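Local coordinates for hypothetical protein (Pseudomonas aeruginosa, PDB 2H9F), which probably catalyses the isomerisation of methylaconitate, as a member of the PrpF family of isomerases, at residues G190-T195 / T213-G218; A217-V222 / T276-F281; V176-D181 / K374-R379. One frame throughout, in Å; residues are numbered along the deposited sequence.

Contact 1 (G190-T195 / T213-G218); sequences GAIFPT and TMINAG
Ile192 and Phe193 both lie side by side with Ile215, all three side chains pointing the same way, and the two backbones are joined directly by one hydrogen bond. Ile192 CG2, placed anti to its own backbone N (the CG1 branch has chi1 -60°), meets Ile215 CG1 at 3.7 Å. The same methyl lies over one face of the Phe193 ring, offset toward the rim. Ile215 CD1 approaches the ring obliquely, 3.8 Å from Phe193 CZ. Thr213 CG2 stands at the ring's edge, near its plane, 3.9 Å from Phe193 CE1. Trp370, from elsewhere in the chain, meets this ring with the planes steeply inclined.

The direct bond runs from Asn216 N to Ile192 O, 2.7 Å and nearly straight (172° at the hydrogen), with the donor tilted from the carbonyl plane. Ile215 CA adds a C-H...O contact to the same oxygen. Two waters fill in where the backbones do not pair. One donates to Ala191 O and accepts from Asn216 ND2, at 2.7 Å from the latter; that amide nitrogen also bonds to Asp188 O. The other water links Thr195 N to Met214 O. Farther along, the Thr195 and selenomethionine Met214 side chains cross at about a right angle, with Thr195 CG2 4.0 Å from Met214 CE, while Thr195 OG1 bonds to Asp200 and Asn197 N.

With just one direct backbone bond and two water bridges, the geometry is that of an irregular loop laid along a strand. Residues 190-195 belong to the connection between strands 175-180 and 200-204, and they pack on strand 208-216, whose Thr213 and Ile215 are paired through the backbone with strand 220-225 in a beta-hairpin.

Contact 2 (A217-V222 / T276-F281); sequences AGIPTV and TPKIAF. With SO4 (sulfate ion), chain F.
The proline rings of Pro220 and Pro277 meet at their CB corners, 4.1 Å apart, and both also touch Leu263. At another corner of the Pro277 ring, CG packs on Val222 CG2 at 3.9 Å; those two side chains run alongside each other in the same direction. A cis peptide precedes Pro277.

Past the prolines the backbones pair as parallel strands, Thr221 opposite Lys278 and Val222 opposite Ile279, although the short axes diverge by 40°. Three bonds zip them: Lys278 N to Pro220 O, Val222 N to Lys278 O at 2.9 Å and almost straight (178°), and Ala280 N to Val222 O. Ile279 CD1 leans back to 3.5 Å from Val222 O. Within its own segment, Thr221 OG1 donates to Ile219 O from above the carbonyl plane.

At the other end, Thr276 CG2 lies 3.7 Å from each of Ile219 CG1 and CD1. Ile219 CG2 rests against Lys278 CG, 4.0 Å away. A bend at chi2 (-53°) leads the otherwise extended lysine chain off toward a sulfate, whose O4 accepts from Lys278 NZ at 2.8 Å; Ile219 CD1 lies near O3 of the same ion.

His275 ND1 also bonds the sulfate, and Ser309 OG bonds Lys278 NZ. Although the ion probably came from the crystallisation liquor, this chemistry is consistent with a locally positive spot able to hold an anion, here the sulfate gripped by Lys278 NZ and His275 ND1.

Contact 3 (V176-D181 / K374-R379); sequences VLEFLD and KAIMSR
Val176 through Leu180 pair with Ser378 back to Lys374 as neighbouring antiparallel strands inside a larger sheet, with strand 144-153 on the far side of 175-180; the short axes lie at 163°. Four backbone bonds define the pairing. Leu177 and Met377 form one hydrogen-bonded pair and Phe179 and Ala375 the next; the bonds donated by Leu177 N and Phe179 N are both 2.8 Å, to Met377 O and Ala375 O respectively. C-H...O contacts fill the intervening non-hydrogen-bonded positions, among them Ile376 CA to Leu177 O at 3.3 Å.

Charge appears on the face bearing Glu178 and Lys374, whose side chains run alongside each other. Their salt bridge is long, 3.4 Å from Lys374 NZ to Glu178 OE1, and its hydrogen bond is weak; Glu362 offers NZ a second, also weak, ion pair.

Apolar packing on that face joins Val176 CG1 to Ile376 CG2 at 3.8 Å, and Leu180 CD2 to the aliphatic part of Lys374. On the opposite face Phe179 CB meets Ala375 CB, while Ala375 O sits at the phenyl edge.

A further group of contacts centres on the selenomethionine Met377, whose CG stands between backbone N and carbonyl carbon (chi1 61°). Its chain crosses Phe179 at about a right angle in a Met-aromatic contact, SE 5.0 Å from the ring centroid and 60° off the normal. That same SE lies over one face of the Arg379 guanidinium, 3.3 Å above its plane and displaced toward the rim of the group.

In the fold
Along the chain the order is nested: segments 176-181 and 374-379 of contact 3 enclose contacts 1 and 2, which follow one another and share Ala217 and Gly218. The centres of contacts 1 and 2 are about 9 Å apart, and neighbouring strands 208-216 and 220-225 connect them through a probable hydrogen bond from Thr221 N to Ile215 O. Contact 3 has its centre about 19 Å from each of theirs, with nearest atoms about 8 Å away. Because its two segments are 193 residues apart in the chain, contact 3 closes the long excursion that holds the other two, consistent with a two-lobed, diaminopimelate epimerase-like fold.

Contact 1 (G190-T195 / T213-G218)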
ATOM      1  N   GLY A 190     -32.366 -13.406  11.290  1.00 81.88           N
ATOM      2  CA  GLY A 190     -33.338 -13.850  12.312  1.00 77.70           C
ATOM      3  C   GLY A 190     -33.450 -12.881  13.492  1.00 70.08           C
ATOM      4  O   GLY A 190     -32.914 -11.765  13.453  1.00 68.17           O
ATOM      5  N   ALA A 191     -34.133 -13.327  14.547  1.00 61.95           N
ATOM      6  CA  ALA A 191     -34.558 -12.455  15.643  1.00 56.63           C
ATOM      7  C   ALA A 191     -33.382 -11.746  16.298  1.00 50.36           C
ATOM      8  O   ALA A 191     -32.289 -12.284  16.368  1.00 48.02           O
ATOM      9  CB  ALA A 191     -35.365 -13.253  16.698  1.00 56.35           C
ATOM     10  N   ILE A 192     -33.622 -10.529  16.758  1.00 43.93           N
ATOM     11  CA  ILE A 192     -32.634  -9.776  17.502  1.00 43.76           C
ATOM     12  C   ILE A 192     -32.280 -10.537  18.788  1.00 39.38           C
ATOM     13  O   ILE A 192     -31.142 -10.566  19.188  1.00 40.46           O
ATOM     14  CB  ILE A 192     -33.163  -8.337  17.799  1.00 44.47           C
ATOM     15  CG1 ILE A 192     -33.450  -7.590  16.486  1.00 47.82           C
ATOM     16  CG2 ILE A 192     -32.184  -7.508  18.623  1.00 37.53           C
ATOM     17  CD1 ILE A 192     -32.228  -7.472  15.551  1.00 51.04           C
ATOM     18  N   PHE A 193     -33.272 -11.175  19.400  1.00 37.85           N
ATOM     19  CA  PHE A 193     -33.101 -11.934  20.635  1.00 35.53           C
ATOM     20  C   PHE A 193     -33.543 -13.351  20.386  1.00 35.39           C
ATOM     21  O   PHE A 193     -34.717 -13.674  20.531  1.00 36.52           O
ATOM     22  CB  PHE A 193     -33.913 -11.315  21.752  1.00 34.43           C
ATOM     23  CG  PHE A 193     -33.406  -9.958  22.153  1.00 34.81           C
ATOM     24  CD1 PHE A 193     -32.224  -9.844  22.834  1.00 37.49           C
ATOM     25  CD2 PHE A 193     -34.103  -8.802  21.799  1.00 34.48           C
ATOM     26  CE1 PHE A 193     -31.735  -8.588  23.195  1.00 35.66           C
ATOM     27  CE2 PHE A 193     -33.615  -7.572  22.134  1.00 37.04           C
ATOM     28  CZ  PHE A 193     -32.436  -7.464  22.828  1.00 33.51           C
ATOM     29  N   PRO A 194     -32.605 -14.201  19.963  1.00 36.11           N
ATOM     30  CA  PRO A 194     -32.999 -15.552  19.588  1.00 35.34           C
ATOM     31  C   PRO A 194     -33.602 -16.367  20.715  1.00 37.47           C
ATOM     32  O   PRO A 194     -34.371 -17.278  20.436  1.00 36.91           O
ATOM     33  CB  PRO A 194     -31.704 -16.188  19.094  1.00 36.73           C
ATOM     34  CG  PRO A 194     -30.613 -15.345  19.642  1.00 40.73           C
ATOM     35  CD  PRO A 194     -31.168 -13.958  19.743  1.00 34.85           C
ATOM     36  N   THR A 195     -33.285 -16.061  21.972  1.00 37.34           N
ATOM     37  CA  THR A 195     -33.954 -16.791  23.063  1.00 37.45           C
ATOM     38  C   THR A 195     -35.336 -16.232  23.348  1.00 36.42           C
ATOM     39  O   THR A 195     -36.098 -16.850  24.063  1.00 35.08           O
ATOM     40  CB  THR A 195     -33.163 -16.749  24.365  1.00 37.96           C
ATOM     41  OG1 THR A 195     -33.173 -15.412  24.862  1.00 39.86           O
ATOM     42  CG2 THR A 195     -31.731 -17.191  24.109  1.00 33.31           C
ATOM     43  N   THR A 213     -27.171 -11.347  28.101  1.00 37.05           N
ATOM     44  CA  THR A 213     -27.966 -10.913  26.963  1.00 35.61           C
ATOM     45  C   THR A 213     -27.303 -11.462  25.704  1.00 36.28           C
ATOM     46  O   THR A 213     -26.140 -11.187  25.435  1.00 36.71           O
ATOM     47  CB  THR A 213     -28.016  -9.387  26.895  1.00 36.77           C
ATOM     48  OG1 THR A 213     -28.846  -8.908  27.965  1.00 34.14           O
ATOM     49  CG2 THR A 213     -28.566  -8.897  25.527  1.00 32.40           C
HETATM   50  N   MSE A 214     -28.058 -12.249  24.955  1.00 35.80           N
HETATM   51  CA  MSE A 214     -27.634 -12.850  23.712  1.00 35.93           C
HETATM   52  C   MSE A 214     -28.435 -12.144  22.613  1.00 37.46           C
HETATM   53  O   MSE A 214     -29.650 -12.267  22.552  1.00 36.40           O
HETATM   54  CB  MSE A 214     -27.903 -14.351  23.750  1.00 34.55           C
HETATM   55  CG  MSE A 214     -26.917 -15.105  24.634  1.00 36.70           C
HETATM   56 SE   MSE A 214     -27.449 -16.868  25.076  0.70 35.70          SE
HETATM   57  CE  MSE A 214     -28.692 -16.428  26.573  1.00 38.96           C
ATOM     58  N   ILE A 215     -27.738 -11.343  21.816  1.00 37.81           N
ATOM     59  CA  ILE A 215     -28.337 -10.451  20.848  1.00 37.14           C
ATOM     60  C   ILE A 215     -27.712 -10.672  19.452  1.00 38.24           C
ATOM     61  O   ILE A 215     -26.501 -10.819  19.298  1.00 40.95           O
ATOM     62  CB  ILE A 215     -28.206  -8.952  21.317  1.00 38.23           C
ATOM     63  CG1 ILE A 215     -28.984  -8.014  20.380  1.00 40.51           C
ATOM     64  CG2 ILE A 215     -26.781  -8.525  21.427  1.00 36.28           C
ATOM     65  CD1 ILE A 215     -29.241  -6.620  20.919  1.00 35.68           C
ATOM     66  N   ASN A 216     -28.565 -10.711  18.442  1.00 39.04           N
ATOM     67  CA  ASN A 216     -28.131 -10.774  17.059  1.00 40.35           C
ATOM     68  C   ASN A 216     -28.351  -9.402  16.421  1.00 38.46           C
ATOM     69  O   ASN A 216     -29.419  -9.114  15.914  1.00 40.97           O
ATOM     70  CB  ASN A 216     -28.906 -11.880  16.332  1.00 40.78           C
ATOM     71  CG  ASN A 216     -28.419 -12.103  14.930  1.00 47.50           C
ATOM     72  OD1 ASN A 216     -27.330 -11.630  14.537  1.00 56.97           O
ATOM     73  ND2 ASN A 216     -29.229 -12.809  14.144  1.00 51.12           N
ATOM     74  N   ALA A 217     -27.346  -8.537  16.506  1.00 40.58           N
ATOM     75  CA  ALA A 217     -27.435  -7.168  15.989  1.00 41.47           C
ATOM     76  C   ALA A 217     -26.018  -6.729  15.769  1.00 41.21           C
ATOM     77  O   ALA A 217     -25.256  -6.701  16.708  1.00 42.43           O
ATOM     78  CB  ALA A 217     -28.114  -6.229  16.988  1.00 40.79           C
ATOM     79  N   GLY A 218     -25.661  -6.432  14.529  1.00 41.66           N
ATOM     80  CA  GLY A 218     -24.267  -6.232  14.145  1.00 42.27           C
ATOM     81  C   GLY A 218     -23.628  -7.588  13.927  1.00 42.57           C
ATOM     82  O   GLY A 218     -23.229  -7.936  12.798  1.00 41.17           O
TER
HETATM   83  O   HOH W   1     -30.939 -14.300  15.571  1.00 59.98           O
HETATM   84  O   HOH W   2     -31.833 -13.774  22.988  1.00 34.95           O

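Contact 2 (A217-V222 / T276-F281)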
ATOM      1  N   ALA A 217     -27.346  -8.537  16.506  1.00 40.58           N
ATOM      2  CA  ALA A 217     -27.435  -7.168  15.989  1.00 41.47           C
ATOM      3  C   ALA A 217     -26.018  -6.729  15.769  1.00 41.21           C
ATOM      4  O   ALA A 217     -25.256  -6.701  16.708  1.00 42.43           O
ATOM      5  CB  ALA A 217     -28.114  -6.229  16.988  1.00 40.79           C
ATOM      6  N   GLY A 218     -25.661  -6.432  14.529  1.00 41.66           N
ATOM      7  CA  GLY A 218     -24.267  -6.232  14.145  1.00 42.27           C
ATOM      8  C   GLY A 218     -23.628  -7.588  13.927  1.00 42.57           C
ATOM      9  O   GLY A 218     -23.229  -7.936  12.798  1.00 41.17           O
ATOM     10  N   ILE A 219     -23.540  -8.348  15.017  1.00 41.70           N
ATOM     11  CA  ILE A 219     -22.993  -9.692  15.012  1.00 41.51           C
ATOM     12  C   ILE A 219     -23.613 -10.402  16.213  1.00 40.91           C
ATOM     13  O   ILE A 219     -23.891  -9.763  17.204  1.00 38.20           O
ATOM     14  CB  ILE A 219     -21.456  -9.649  15.090  1.00 42.07           C
ATOM     15  CG1 ILE A 219     -20.862 -11.021  14.757  1.00 43.87           C
ATOM     16  CG2 ILE A 219     -20.969  -9.190  16.434  1.00 38.81           C
ATOM     17  CD1 ILE A 219     -19.411 -10.952  14.235  1.00 40.91           C
ATOM     18  N   PRO A 220     -23.886 -11.711  16.116  1.00 40.07           N
ATOM     19  CA  PRO A 220     -24.334 -12.428  17.314  1.00 39.21           C
ATOM     20  C   PRO A 220     -23.317 -12.261  18.446  1.00 40.52           C
ATOM     21  O   PRO A 220     -22.138 -12.535  18.249  1.00 42.19           O
ATOM     22  CB  PRO A 220     -24.413 -13.872  16.835  1.00 40.67           C
ATOM     23  CG  PRO A 220     -24.779 -13.720  15.392  1.00 40.62           C
ATOM     24  CD  PRO A 220     -23.799 -12.619  14.978  1.00 40.42           C
ATOM     25  N   THR A 221     -23.772 -11.723  19.574  1.00 38.02           N
ATOM     26  CA  THR A 221     -22.938 -11.451  20.706  1.00 38.71           C
ATOM     27  C   THR A 221     -23.598 -11.952  21.992  1.00 38.85           C
ATOM     28  O   THR A 221     -24.808 -11.786  22.210  1.00 38.35           O
ATOM     29  CB  THR A 221     -22.657  -9.906  20.835  1.00 38.83           C
ATOM     30  OG1 THR A 221     -22.245  -9.380  19.564  1.00 38.21           O
ATOM     31  CG2 THR A 221     -21.583  -9.621  21.874  1.00 37.10           C
ATOM     32  N   VAL A 222     -22.790 -12.605  22.813  1.00 39.33           N
ATOM     33  CA  VAL A 222     -23.146 -12.972  24.166  1.00 40.15           C
ATOM     34  C   VAL A 222     -22.546 -11.961  25.129  1.00 39.71           C
ATOM     35  O   VAL A 222     -21.320 -11.824  25.226  1.00 41.59           O
ATOM     36  CB  VAL A 222     -22.612 -14.374  24.538  1.00 40.32           C
ATOM     37  CG1 VAL A 222     -23.174 -14.773  25.870  1.00 40.26           C
ATOM     38  CG2 VAL A 222     -22.995 -15.415  23.460  1.00 38.21           C
ATOM     39  N   THR A 276     -18.168 -16.391  15.480  1.00 42.52           N
ATOM     40  CA  THR A 276     -19.410 -15.979  16.104  1.00 43.24           C
ATOM     41  C   THR A 276     -19.902 -17.103  17.004  1.00 44.25           C
ATOM     42  O   THR A 276     -19.636 -18.264  16.720  1.00 44.28           O
ATOM     43  CB  THR A 276     -20.514 -15.654  15.075  1.00 43.86           C
ATOM     44  OG1 THR A 276     -20.865 -16.826  14.335  1.00 45.49           O
ATOM     45  CG2 THR A 276     -20.070 -14.589  14.124  1.00 46.70           C
ATOM     46  N   PRO A 277     -20.625 -16.769  18.086  1.00 42.46           N
ATOM     47  CA  PRO A 277     -20.891 -15.409  18.547  1.00 40.42           C
ATOM     48  C   PRO A 277     -19.640 -14.813  19.154  1.00 38.77           C
ATOM     49  O   PRO A 277     -18.717 -15.543  19.477  1.00 37.19           O
ATOM     50  CB  PRO A 277     -21.958 -15.618  19.616  1.00 40.95           C
ATOM     51  CG  PRO A 277     -21.654 -16.935  20.171  1.00 41.31           C
ATOM     52  CD  PRO A 277     -21.304 -17.758  18.938  1.00 42.78           C
ATOM     53  N   LYS A 278     -19.589 -13.501  19.274  1.00 37.34           N
ATOM     54  CA  LYS A 278     -18.581 -12.869  20.129  1.00 38.29           C
ATOM     55  C   LYS A 278     -19.000 -12.967  21.597  1.00 39.07           C
ATOM     56  O   LYS A 278     -20.153 -13.293  21.892  1.00 37.46           O
ATOM     57  CB  LYS A 278     -18.379 -11.408  19.742  1.00 37.87           C
ATOM     58  CG  LYS A 278     -18.016 -11.205  18.249  1.00 43.46           C
ATOM     59  CD  LYS A 278     -16.821 -12.036  17.819  1.00 42.98           C
ATOM     60  CE  LYS A 278     -16.202 -11.610  16.470  1.00 43.01           C
ATOM     61  NZ  LYS A 278     -14.976 -12.472  16.119  1.00 42.12           N
ATOM     62  N   ILE A 279     -18.064 -12.674  22.505  1.00 39.75           N
ATOM     63  CA  ILE A 279     -18.287 -12.742  23.936  1.00 38.68           C
ATOM     64  C   ILE A 279     -17.729 -11.454  24.510  1.00 40.49           C
ATOM     65  O   ILE A 279     -16.604 -11.077  24.211  1.00 39.01           O
ATOM     66  CB  ILE A 279     -17.601 -14.001  24.605  1.00 41.42           C
ATOM     67  CG1 ILE A 279     -17.675 -13.976  26.135  1.00 35.89           C
ATOM     68  CG2 ILE A 279     -16.143 -14.156  24.214  1.00 40.35           C
ATOM     69  CD1 ILE A 279     -19.071 -14.147  26.684  1.00 41.46           C
ATOM     70  N   ALA A 280     -18.539 -10.752  25.298  1.00 38.76           N
ATOM     71  CA  ALA A 280     -18.084  -9.483  25.886  1.00 36.75           C
ATOM     72  C   ALA A 280     -18.681  -9.356  27.271  1.00 37.54           C
ATOM     73  O   ALA A 280     -19.731  -9.923  27.569  1.00 36.51           O
ATOM     74  CB  ALA A 280     -18.526  -8.311  25.022  1.00 37.27           C
ATOM     75  N   PHE A 281     -17.999  -8.600  28.119  1.00 36.21           N
ATOM     76  CA  PHE A 281     -18.485  -8.354  29.431  1.00 36.76           C
ATOM     77  C   PHE A 281     -18.542  -6.862  29.643  1.00 35.12           C
ATOM     78  O   PHE A 281     -17.683  -6.132  29.146  1.00 35.51           O
ATOM     79  CB  PHE A 281     -17.661  -9.050  30.536  1.00 36.18           C
ATOM     80  CG  PHE A 281     -16.165  -8.849  30.461  1.00 36.89           C
ATOM     81  CD1 PHE A 281     -15.394  -9.551  29.554  1.00 35.75           C
ATOM     82  CD2 PHE A 281     -15.500  -8.018  31.393  1.00 34.17           C
ATOM     83  CE1 PHE A 281     -13.994  -9.401  29.535  1.00 35.80           C
ATOM     84  CE2 PHE A 281     -14.115  -7.851  31.362  1.00 36.95           C
ATOM     85  CZ  PHE A 281     -13.363  -8.533  30.453  1.00 37.91           C
TER
HETATM   86  S   SO4 F 400     -15.305 -11.799  12.473  1.00 73.89           S
HETATM   87  O1  SO4 F 400     -16.406 -12.590  11.891  1.00 76.65           O
HETATM   88  O2  SO4 F 400     -14.442 -11.192  11.452  1.00 69.99           O
HETATM   89  O3  SO4 F 400     -15.952 -10.679  13.161  1.00 77.48           O
HETATM   90  O4  SO4 F 400     -14.515 -12.656  13.388  1.00 70.89           O

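Contact 3 (V176-D181 / K374-R379)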
ATOM      1  N   VAL A 176     -21.144  12.053  11.638  1.00 30.58           N
ATOM      2  CA  VAL A 176     -22.029  11.050  12.214  1.00 28.77           C
ATOM      3  C   VAL A 176     -22.820  10.402  11.074  1.00 27.14           C
ATOM      4  O   VAL A 176     -23.362  11.102  10.226  1.00 27.16           O
ATOM      5  CB  VAL A 176     -23.026  11.734  13.207  1.00 30.34           C
ATOM      6  CG1 VAL A 176     -24.082  10.764  13.693  1.00 29.04           C
ATOM      7  CG2 VAL A 176     -22.265  12.389  14.368  1.00 26.74           C
ATOM      8  N   LEU A 177     -22.879   9.068  11.067  1.00 27.36           N
ATOM      9  CA  LEU A 177     -23.626   8.320  10.088  1.00 29.65           C
ATOM     10  C   LEU A 177     -24.790   7.631  10.747  1.00 30.21           C
ATOM     11  O   LEU A 177     -24.625   7.110  11.849  1.00 31.55           O
ATOM     12  CB  LEU A 177     -22.740   7.234   9.452  1.00 30.40           C
ATOM     13  CG  LEU A 177     -21.455   7.636   8.707  1.00 30.72           C
ATOM     14  CD1 LEU A 177     -20.615   6.388   8.403  1.00 32.25           C
ATOM     15  CD2 LEU A 177     -21.763   8.435   7.424  1.00 27.52           C
ATOM     16  N   GLU A 178     -25.938   7.581  10.060  1.00 31.18           N
ATOM     17  CA  GLU A 178     -27.090   6.803  10.491  1.00 33.22           C
ATOM     18  C   GLU A 178     -27.461   5.818   9.396  1.00 32.04           C
ATOM     19  O   GLU A 178     -27.815   6.225   8.304  1.00 29.24           O
ATOM     20  CB  GLU A 178     -28.349   7.661  10.755  1.00 30.97           C
ATOM     21  CG  GLU A 178     -28.115   8.912  11.514  1.00 40.40           C
ATOM     22  CD  GLU A 178     -29.415   9.602  11.961  1.00 40.65           C
ATOM     23  OE1 GLU A 178     -30.479   9.380  11.367  1.00 52.61           O
ATOM     24  OE2 GLU A 178     -29.347  10.367  12.941  1.00 61.22           O
ATOM     25  N   PHE A 179     -27.392   4.535   9.723  1.00 29.58           N
ATOM     26  CA  PHE A 179     -27.809   3.483   8.831  1.00 30.79           C
ATOM     27  C   PHE A 179     -29.238   3.126   9.180  1.00 31.47           C
ATOM     28  O   PHE A 179     -29.520   2.597  10.256  1.00 31.28           O
ATOM     29  CB  PHE A 179     -26.880   2.289   8.988  1.00 30.93           C
ATOM     30  CG  PHE A 179     -25.480   2.561   8.535  1.00 30.84           C
ATOM     31  CD1 PHE A 179     -24.592   3.213   9.361  1.00 30.90           C
ATOM     32  CD2 PHE A 179     -25.060   2.209   7.266  1.00 32.79           C
ATOM     33  CE1 PHE A 179     -23.294   3.485   8.954  1.00 35.86           C
ATOM     34  CE2 PHE A 179     -23.746   2.470   6.842  1.00 32.60           C
ATOM     35  CZ  PHE A 179     -22.874   3.115   7.697  1.00 32.72           C
ATOM     36  N   LEU A 180     -30.154   3.439   8.275  1.00 34.27           N
ATOM     37  CA  LEU A 180     -31.557   3.213   8.519  1.00 34.71           C
ATOM     38  C   LEU A 180     -31.929   1.767   8.228  1.00 36.63           C
ATOM     39  O   LEU A 180     -31.490   1.182   7.235  1.00 35.13           O
ATOM     40  CB  LEU A 180     -32.412   4.144   7.663  1.00 34.84           C
ATOM     41  CG  LEU A 180     -32.135   5.642   7.843  1.00 35.12           C
ATOM     42  CD1 LEU A 180     -33.253   6.482   7.169  1.00 26.89           C
ATOM     43  CD2 LEU A 180     -32.020   6.063   9.291  1.00 30.10           C
ATOM     44  N   ASP A 181     -32.745   1.198   9.109  1.00 38.01           N
ATOM     45  CA  ASP A 181     -33.281  -0.167   8.941  1.00 42.31           C
ATOM     46  C   ASP A 181     -32.197  -1.140   8.514  1.00 42.41           C
ATOM     47  O   ASP A 181     -32.325  -1.794   7.499  1.00 38.85           O
ATOM     48  CB  ASP A 181     -34.471  -0.193   7.954  1.00 42.60           C
ATOM     49  CG  ASP A 181     -35.647   0.743   8.394  1.00 52.44           C
ATOM     50  OD1 ASP A 181     -36.022   0.793   9.612  1.00 52.30           O
ATOM     51  OD2 ASP A 181     -36.196   1.447   7.499  1.00 56.25           O
ATOM     52  N   LYS A 374     -32.369   2.075  13.422  1.00 31.83           N
ATOM     53  CA  LYS A 374     -31.137   2.814  13.123  1.00 31.80           C
ATOM     54  C   LYS A 374     -29.921   2.235  13.808  1.00 31.47           C
ATOM     55  O   LYS A 374     -29.999   1.824  14.953  1.00 31.93           O
ATOM     56  CB  LYS A 374     -31.202   4.254  13.615  1.00 33.56           C
ATOM     57  CG  LYS A 374     -32.287   5.140  13.020  1.00 39.27           C
ATOM     58  CD  LYS A 374     -32.183   6.516  13.664  1.00 36.27           C
ATOM     59  CE  LYS A 374     -33.109   7.541  13.053  1.00 42.97           C
ATOM     60  NZ  LYS A 374     -32.892   8.875  13.669  1.00 41.53           N
ATOM     61  N   ALA A 375     -28.793   2.271  13.099  1.00 30.29           N
ATOM     62  CA  ALA A 375     -27.452   2.158  13.686  1.00 30.07           C
ATOM     63  C   ALA A 375     -26.734   3.485  13.480  1.00 28.47           C
ATOM     64  O   ALA A 375     -26.682   3.999  12.377  1.00 30.00           O
ATOM     65  CB  ALA A 375     -26.666   1.054  13.031  1.00 27.07           C
ATOM     66  N   ILE A 376     -26.148   4.011  14.532  1.00 28.72           N
ATOM     67  CA  ILE A 376     -25.520   5.323  14.510  1.00 27.01           C
ATOM     68  C   ILE A 376     -24.077   5.202  14.973  1.00 26.37           C
ATOM     69  O   ILE A 376     -23.779   4.579  15.996  1.00 26.97           O
ATOM     70  CB  ILE A 376     -26.292   6.319  15.433  1.00 27.53           C
ATOM     71  CG1 ILE A 376     -27.783   6.366  15.045  1.00 26.80           C
ATOM     72  CG2 ILE A 376     -25.685   7.736  15.341  1.00 23.01           C
ATOM     73  CD1 ILE A 376     -28.675   7.047  16.033  1.00 28.99           C
HETATM   74  N   MSE A 377     -23.164   5.792  14.208  1.00 28.27           N
HETATM   75  CA  MSE A 377     -21.736   5.781  14.537  1.00 29.70           C
HETATM   76  C   MSE A 377     -21.065   7.002  13.954  1.00 27.85           C
HETATM   77  O   MSE A 377     -21.638   7.679  13.121  1.00 28.54           O
HETATM   78  CB  MSE A 377     -21.103   4.532  13.982  1.00 30.67           C
HETATM   79  CG  MSE A 377     -21.217   4.448  12.453  1.00 34.57           C
HETATM   80 SE   MSE A 377     -20.815   2.675  11.788  0.70 35.26          SE
HETATM   81  CE  MSE A 377     -22.424   1.760  12.237  1.00 31.39           C
ATOM     82  N   SER A 378     -19.858   7.302  14.414  1.00 29.29           N
ATOM     83  CA  SER A 378     -19.113   8.445  13.946  1.00 28.89           C
ATOM     84  C   SER A 378     -17.838   8.010  13.245  1.00 31.39           C
ATOM     85  O   SER A 378     -17.103   7.115  13.711  1.00 30.57           O
ATOM     86  CB  SER A 378     -18.724   9.335  15.125  1.00 32.50           C
ATOM     87  OG  SER A 378     -19.867   9.994  15.635  1.00 35.90           O
ATOM     88  N   ARG A 379     -17.564   8.660  12.126  1.00 30.89           N
ATOM     89  CA  ARG A 379     -16.313   8.436  11.389  1.00 29.91           C
ATOM     90  C   ARG A 379     -15.812   9.761  10.886  1.00 29.73           C
ATOM     91  O   ARG A 379     -16.272  10.826  11.341  1.00 30.98           O
ATOM     92  CB  ARG A 379     -16.589   7.427  10.268  1.00 31.11           C
ATOM     93  CG  ARG A 379     -16.866   6.057  10.855  1.00 32.78           C
ATOM     94  CD  ARG A 379     -16.899   4.957   9.878  1.00 46.38           C
ATOM     95  NE  ARG A 379     -16.959   3.714  10.640  1.00 53.49           N
ATOM     96  CZ  ARG A 379     -17.624   2.603  10.279  1.00 60.31           C
ATOM     97  NH1 ARG A 379     -18.345   2.530   9.139  1.00 53.09           N
ATOM     98  NH2 ARG A 379     -17.576   1.547  11.104  1.00 63.23           N
TER